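Local coordinates for protein Avidin/streptavidin (Shewanella denitrificans, PDB 3SZH) that probably binds biotin with high affinity, as an avidin/streptavidin-family protein called shwanavidin, at residues 30-36 with 50-56; 59-65 with 77-83. All blocks are in the same frame, centred on the assembly; numbering follows the deposited sequence.

Contact 1. Residues 30-36 with 50-56; sequences GELTGSY and YPVNGWV
Two neighbouring antiparallel strands of the eight-stranded avidin-family barrel meet here, pairing Glu31 through Tyr36 with Trp55 back through Tyr50. Their axes run at 147° to each other, in keeping with the twist of a closed barrel. The ladder is firm at the Tyr36-Tyr50 pair, where Tyr36 N to Tyr50 O and Tyr50 N to Tyr36 O are both 2.8 Å. The same carbonyl, Tyr36 O, lies at the edge of the Tyr50 ring, in its plane. At Leu32-Gly54 the pairing is lopsided: Leu32 N reaches Gly54 O at 2.9 Å in a nearly straight bond that comes from above the carbonyl plane, while the return bond from Gly54 N to Leu32 O is weak.

Leu32, Tyr36 and Val52 point into the barrel. With CG1 anti to its backbone N and CG2 beside it (chi1 176°), Val52 spreads its two methyls along the partner strand. Val52 CG1 meets Leu32 CD2 at 3.8 Å, and Val52 CG2 meets Tyr36 CB at 3.7 Å. The other Leu32 methyl, CD1, rests on Val56 CG2, so both branches of the leucine are in use. Strand 20-26 adds Leu21 and Ile23 to this apolar layer.

Glu31, Asn53 and Trp55 lie on the other face, which meets the second subunit. Asn53 ND2 bonds there to Glu31 OE2 and Gly54 O of the second subunit. The Glu31 chain runs extended over one face of the indole, its carboxylate turned 25° from the ring plane, and its OE2 goes on to Asn53 of the second subunit. Glu31 CG stands 3.8 Å from the centroid of the Trp55 six-membered ring in a CH-pi contact, while Glu31 CB touches Trp55 CZ3 at 3.5 Å.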
loop_
_atom_site.group_PDB
_atom_site.type_symbol
_atom_site.label_atom_id
_atom_site.label_comp_id
_atom_site.label_asym_id
_atom_site.label_seq_id
_atom_site.Cartn_x
_atom_site.Cartn_y
_atom_site.Cartn_z
ATOM N N GLY B 30 5.215 -10.593 -8.878
ATOM C CA GLY B 30 4.960 -9.150 -8.986
ATOM C C GLY B 30 5.138 -8.411 -7.668
ATOM O O GLY B 30 4.781 -7.253 -7.572
ATOM N N GLU B 31 5.688 -9.052 -6.644
ATOM C CA GLU B 31 5.966 -8.334 -5.412
ATOM C C GLU B 31 7.143 -7.403 -5.609
ATOM O O GLU B 31 8.145 -7.790 -6.227
ATOM C CB GLU B 31 6.210 -9.274 -4.242
ATOM C CG GLU B 31 5.877 -8.560 -2.965
ATOM C CD GLU B 31 6.081 -9.359 -1.694
ATOM O OE1 GLU B 31 6.195 -10.598 -1.737
ATOM O OE2 GLU B 31 6.090 -8.716 -0.636
ATOM N N LEU B 32 7.018 -6.177 -5.118
ATOM C CA LEU B 32 7.976 -5.120 -5.358
ATOM C C LEU B 32 8.798 -4.801 -4.119
ATOM O O LEU B 32 8.264 -4.773 -2.999
ATOM C CB LEU B 32 7.195 -3.867 -5.811
ATOM C CG LEU B 32 7.919 -2.549 -6.068
ATOM C CD1 LEU B 32 7.186 -1.756 -7.147
ATOM C CD2 LEU B 32 8.043 -1.737 -4.785
ATOM N N THR B 33 10.065 -4.473 -4.331
ATOM C CA THR B 33 10.903 -3.827 -3.321
ATOM C C THR B 33 11.524 -2.597 -3.965
ATOM O O THR B 33 11.642 -2.501 -5.191
ATOM C CB THR B 33 12.026 -4.708 -2.781
ATOM O OG1 THR B 33 13.020 -4.899 -3.793
ATOM C CG2 THR B 33 11.513 -6.056 -2.267
ATOM N N GLY B 34 11.905 -1.643 -3.129
ATOM C CA GLY B 34 12.608 -0.470 -3.615
ATOM C C GLY B 34 12.913 0.491 -2.500
ATOM O O GLY B 34 12.849 0.143 -1.303
ATOM N N SER B 35 13.272 1.707 -2.870
ATOM C CA SER B 35 13.606 2.798 -1.958
ATOM C C SER B 35 12.900 4.053 -2.433
ATOM O O SER B 35 12.638 4.207 -3.632
ATOM C CB SER B 35 15.108 3.070 -1.924
ATOM O OG SER B 35 15.852 1.944 -1.475
ATOM N N TYR B 36 12.624 4.973 -1.527
ATOM C CA TYR B 36 12.015 6.258 -1.839
ATOM C C TYR B 36 12.850 7.356 -1.215
ATOM O O TYR B 36 13.222 7.266 -0.032
ATOM C CB TYR B 36 10.601 6.282 -1.302
ATOM C CG TYR B 36 9.749 7.419 -1.776
ATOM C CD1 TYR B 36 9.729 8.624 -1.099
ATOM C CD2 TYR B 36 8.978 7.298 -2.929
ATOM C CE1 TYR B 36 8.928 9.686 -1.520
ATOM C CE2 TYR B 36 8.148 8.357 -3.357
ATOM C CZ TYR B 36 8.145 9.530 -2.636
ATOM O OH TYR B 36 7.331 10.565 -3.060
ATOM N N TYR B 50 14.121 5.629 2.103
ATOM C CA TYR B 50 13.102 4.921 2.896
ATOM C C TYR B 50 12.692 3.662 2.161
ATOM O O TYR B 50 12.380 3.712 0.974
ATOM C CB TYR B 50 11.875 5.811 3.198
ATOM C CG TYR B 50 12.217 6.889 4.188
ATOM C CD1 TYR B 50 12.790 8.100 3.807
ATOM C CD2 TYR B 50 12.018 6.670 5.547
ATOM C CE1 TYR B 50 13.154 9.058 4.758
ATOM C CE2 TYR B 50 12.392 7.615 6.493
ATOM C CZ TYR B 50 12.964 8.800 6.108
ATOM O OH TYR B 50 13.365 9.751 7.010
ATOM N N PRO B 51 12.751 2.496 2.815
ATOM C CA PRO B 51 12.328 1.261 2.144
ATOM C C PRO B 51 10.870 1.262 1.665
ATOM O O PRO B 51 9.990 1.802 2.344
ATOM C CB PRO B 51 12.565 0.176 3.200
ATOM C CG PRO B 51 13.681 0.734 4.037
ATOM C CD PRO B 51 13.361 2.206 4.130
ATOM N N VAL B 52 10.649 0.601 0.537
ATOM C CA VAL B 52 9.351 0.496 -0.100
ATOM C C VAL B 52 9.020 -0.965 -0.365
ATOM O O VAL B 52 9.901 -1.750 -0.763
ATOM C CB VAL B 52 9.389 1.244 -1.462
ATOM C CG1 VAL B 52 8.084 1.082 -2.243
ATOM C CG2 VAL B 52 9.726 2.723 -1.266
ATOM N N ASN B 53 7.758 -1.318 -0.171
ATOM C CA ASN B 53 7.251 -2.585 -0.678
ATOM C C ASN B 53 5.973 -2.320 -1.486
ATOM O O ASN B 53 5.513 -1.188 -1.564
ATOM C CB ASN B 53 7.059 -3.636 0.446
ATOM C CG ASN B 53 6.121 -3.180 1.530
ATOM O OD1 ASN B 53 5.240 -2.340 1.306
ATOM N ND2 ASN B 53 6.278 -3.745 2.732
ATOM N N GLY B 54 5.429 -3.358 -2.119
ATOM C CA GLY B 54 4.221 -3.187 -2.925
ATOM C C GLY B 54 4.032 -4.331 -3.880
ATOM O O GLY B 54 4.587 -5.426 -3.691
ATOM N N TRP B 55 3.282 -4.035 -4.947
ATOM C CA TRP B 55 2.859 -5.032 -5.942
ATOM C C TRP B 55 2.757 -4.374 -7.310
ATOM O O TRP B 55 2.360 -3.204 -7.420
ATOM C CB TRP B 55 1.455 -5.567 -5.608
ATOM C CG TRP B 55 1.372 -6.330 -4.327
ATOM C CD1 TRP B 55 0.831 -5.890 -3.160
ATOM C CD2 TRP B 55 1.815 -7.672 -4.107
ATOM N NE1 TRP B 55 0.962 -6.873 -2.206
ATOM C CE2 TRP B 55 1.563 -7.976 -2.756
ATOM C CE3 TRP B 55 2.417 -8.647 -4.923
ATOM C CZ2 TRP B 55 1.885 -9.228 -2.189
ATOM C CZ3 TRP B 55 2.743 -9.883 -4.372
ATOM C CH2 TRP B 55 2.480 -10.166 -3.013
ATOM N N VAL B 56 3.038 -5.154 -8.345
ATOM C CA VAL B 56 2.769 -4.772 -9.729
ATOM C C VAL B 56 1.882 -5.845 -10.353
ATOM O O VAL B 56 2.131 -7.044 -10.191
ATOM C CB VAL B 56 4.115 -4.610 -10.509
ATOM C CG1 VAL B 56 3.889 -4.383 -11.984
ATOM C CG2 VAL B 56 4.927 -3.475 -9.902
#

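Contact 2. Residues 59-65 with 77-83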
loop_
_atom_site.group_PDB
_atom_site.type_symbol
_atom_site.label_atom_id
_atom_site.label_comp_id
_atom_site.label_asym_id
_atom_site.label_seq_id
_atom_site.Cartn_x
_atom_site.Cartn_y
_atom_site.Cartn_z
ATOM N N THR B 59 0.053 -3.109 -15.678
ATOM C CA THR B 59 0.330 -1.691 -15.515
ATOM C C THR B 59 -0.168 -1.096 -14.203
ATOM O O THR B 59 0.098 0.062 -13.944
ATOM C CB THR B 59 -0.274 -0.866 -16.670
ATOM O OG1 THR B 59 -1.704 -1.004 -16.636
ATOM C CG2 THR B 59 0.292 -1.322 -18.021
ATOM N N ALA B 60 -0.879 -1.885 -13.387
ATOM C CA ALA B 60 -1.286 -1.442 -12.060
ATOM C C ALA B 60 -0.115 -1.619 -11.091
ATOM O O ALA B 60 0.654 -2.580 -11.177
ATOM C CB ALA B 60 -2.479 -2.235 -11.583
ATOM N N ILE B 61 -0.021 -0.696 -10.146
ATOM C CA ILE B 61 1.045 -0.745 -9.130
ATOM C C ILE B 61 0.545 -0.156 -7.826
ATOM O O ILE B 61 -0.209 0.833 -7.799
ATOM C CB ILE B 61 2.329 0.001 -9.617
ATOM C CG1 ILE B 61 3.448 -0.060 -8.567
ATOM C CG2 ILE B 61 2.009 1.424 -10.073
ATOM C CD1 ILE B 61 4.760 0.467 -9.041
ATOM N N SER B 62 0.936 -0.781 -6.724
ATOM C CA SER B 62 0.820 -0.186 -5.397
ATOM C C SER B 62 2.212 -0.170 -4.779
ATOM O O SER B 62 2.993 -1.120 -4.960
ATOM C CB SER B 62 -0.166 -0.956 -4.498
ATOM O OG SER B 62 0.391 -2.142 -3.993
ATOM N N PHE B 63 2.519 0.878 -4.033
ATOM C CA PHE B 63 3.749 0.853 -3.233
ATOM C C PHE B 63 3.535 1.665 -1.995
ATOM O O PHE B 63 2.698 2.567 -1.960
ATOM C CB PHE B 63 4.976 1.302 -4.062
ATOM C CG PHE B 63 4.875 2.687 -4.663
ATOM C CD1 PHE B 63 4.280 2.890 -5.895
ATOM C CD2 PHE B 63 5.441 3.795 -3.995
ATOM C CE1 PHE B 63 4.215 4.162 -6.462
ATOM C CE2 PHE B 63 5.372 5.082 -4.582
ATOM C CZ PHE B 63 4.772 5.247 -5.806
ATOM N N SER B 64 4.274 1.317 -0.946
ATOM C CA SER B 64 4.092 1.973 0.351
ATOM C C SER B 64 5.421 2.058 1.074
ATOM O O SER B 64 6.301 1.179 0.948
ATOM C CB SER B 64 3.030 1.211 1.153
ATOM O OG SER B 64 2.853 1.646 2.490
ATOM N N THR B 65 5.567 3.148 1.834
ATOM C CA THR B 65 6.768 3.393 2.616
ATOM C C THR B 65 6.391 3.801 4.024
ATOM O O THR B 65 5.467 4.605 4.234
ATOM C CB THR B 65 7.690 4.435 1.948
ATOM O OG1 THR B 65 8.994 4.357 2.538
ATOM C CG2 THR B 65 7.185 5.851 2.078
ATOM N N ILE B 77 2.938 6.554 7.542
ATOM C CA ILE B 77 3.111 5.617 6.425
ATOM C C ILE B 77 2.347 6.208 5.237
ATOM O O ILE B 77 1.178 6.603 5.390
ATOM C CB ILE B 77 2.473 4.231 6.749
ATOM C CG1 ILE B 77 3.085 3.619 8.032
ATOM C CG2 ILE B 77 2.642 3.264 5.554
ATOM C CD1 ILE B 77 2.308 2.434 8.565
ATOM N N THR B 78 2.981 6.248 4.064
ATOM C CA THR B 78 2.298 6.644 2.835
ATOM C C THR B 78 2.136 5.450 1.921
ATOM O O THR B 78 3.042 4.622 1.802
ATOM C CB THR B 78 3.070 7.752 2.100
ATOM O OG1 THR B 78 3.178 8.867 2.980
ATOM C CG2 THR B 78 2.344 8.201 0.803
ATOM N N SER B 79 0.960 5.333 1.316
ATOM C CA SER B 79 0.664 4.288 0.351
ATOM C C SER B 79 0.146 4.925 -0.927
ATOM O O SER B 79 -0.741 5.771 -0.890
ATOM C CB SER B 79 -0.417 3.356 0.854
ATOM O OG SER B 79 0.013 2.727 2.032
ATOM N N TRP B 80 0.685 4.515 -2.055
ATOM C CA TRP B 80 0.291 4.962 -3.395
ATOM C C TRP B 80 -0.372 3.805 -4.124
ATOM O O TRP B 80 0.079 2.657 -4.070
ATOM C CB TRP B 80 1.540 5.361 -4.165
ATOM C CG TRP B 80 2.278 6.587 -3.741
ATOM C CD1 TRP B 80 2.198 7.818 -4.309
ATOM C CD2 TRP B 80 3.269 6.694 -2.705
ATOM N NE1 TRP B 80 3.083 8.687 -3.736
ATOM C CE2 TRP B 80 3.745 8.029 -2.724
ATOM C CE3 TRP B 80 3.842 5.783 -1.795
ATOM C CZ2 TRP B 80 4.784 8.465 -1.894
ATOM C CZ3 TRP B 80 4.853 6.232 -0.946
ATOM C CH2 TRP B 80 5.317 7.553 -1.012
ATOM N N SER B 81 -1.420 4.143 -4.875
ATOM C CA SER B 81 -2.061 3.232 -5.817
ATOM C C SER B 81 -2.075 3.925 -7.162
ATOM O O SER B 81 -2.461 5.093 -7.245
ATOM C CB SER B 81 -3.513 2.959 -5.431
ATOM O OG SER B 81 -3.602 2.322 -4.168
ATOM N N GLY B 82 -1.660 3.250 -8.217
ATOM C CA GLY B 82 -1.625 3.924 -9.495
ATOM C C GLY B 82 -1.383 3.001 -10.654
ATOM O O GLY B 82 -1.493 1.781 -10.570
ATOM N N PHE B 83 -1.123 3.621 -11.793
ATOM C CA PHE B 83 -1.011 2.881 -13.043
ATOM C C PHE B 83 -0.017 3.546 -13.975
ATOM O O PHE B 83 0.183 4.764 -13.963
ATOM C CB PHE B 83 -2.383 2.742 -13.717
ATOM C CG PHE B 83 -3.065 4.052 -13.958
ATOM C CD1 PHE B 83 -3.919 4.583 -12.998
ATOM C CD2 PHE B 83 -2.832 4.774 -15.135
ATOM C CE1 PHE B 83 -4.534 5.813 -13.200
ATOM C CE2 PHE B 83 -3.438 5.986 -15.335
ATOM C CZ PHE B 83 -4.284 6.508 -14.378
#
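Trp80 carries the Phe63 ring on one face of its indole and the Thr78 CG2 methyl on the opposite face, while Thr65 CG2 and Phe63 O lie at its edge, in plane. The phenyl ring forms an offset stack on the five-membered ring, with the planes 16° apart and the centroids 4.4 Å apart. The fit is tight, Phe63 CE2 standing 3.2 Å from Trp80 CD2. Phe63 uses one of its own faces as well, since Trp80 CB sits over it in a CH-pi contact, 3.7 Å from the ring centroid. Both groups owe this overlap to their first torsions: Phe63 CG lies between its backbone N and carbonyl carbon (chi1 58°), and Trp80 CG lies beside its backbone N. Thr65 runs alongside the indole, its CG2 3.8 Å from Trp80 CZ3.

Trp80 NE1 is bonded to Asp115 OD2. Replacing Trp80 with a leucine would probably open a gap beside Phe63 and Thr65 CG2 and leave Asp115 without its indole N-H.

Beneath the rings the antiparallel pairing is regular, with two bonds at each of Ile61-Gly82, Phe63-Trp80 and Thr65-Thr78. Trp80 N points almost straight at Phe63 O, 2.8 Å away. On the other face, in one of its two conformers, Ser64 OG lies 3.1 Å from Ser79 OG, a hydrogen bond whose direction is open.

The hairpin of strands 60-66 and 73-85 is flanked in the barrel by strand 50-57, which bonds to Ser62 and Ser64, and by strand 92-101, which bonds to Ile77 and Ser79. Leu21 of strand 20-26 packs against Phe63 from across the interior.

In the fold
The two contacts follow one another along the chain, and strands 50-57 and 60-66 join them side by side in one barrel wall; the centres of the two contacts lie about 9 Å apart. The seam is polar: one probable backbone bond, Asn53 O to Ser64 N (2.9 Å), and one from the Thr65 side chain, Thr65 OG1 to Pro51 O (2.7 Å), also probable. Inside the barrel the two contacts meet through aromatics, Tyr36 OH packing 3.5 Å from Trp80 CZ2, with Trp97 and Phe117 also against that indole. Relatives in the avidin family bind biotin in such an aromatic-lined barrel interior, and this ligand-free structure is consistent with that. The outward faces of both contacts touch the second subunit.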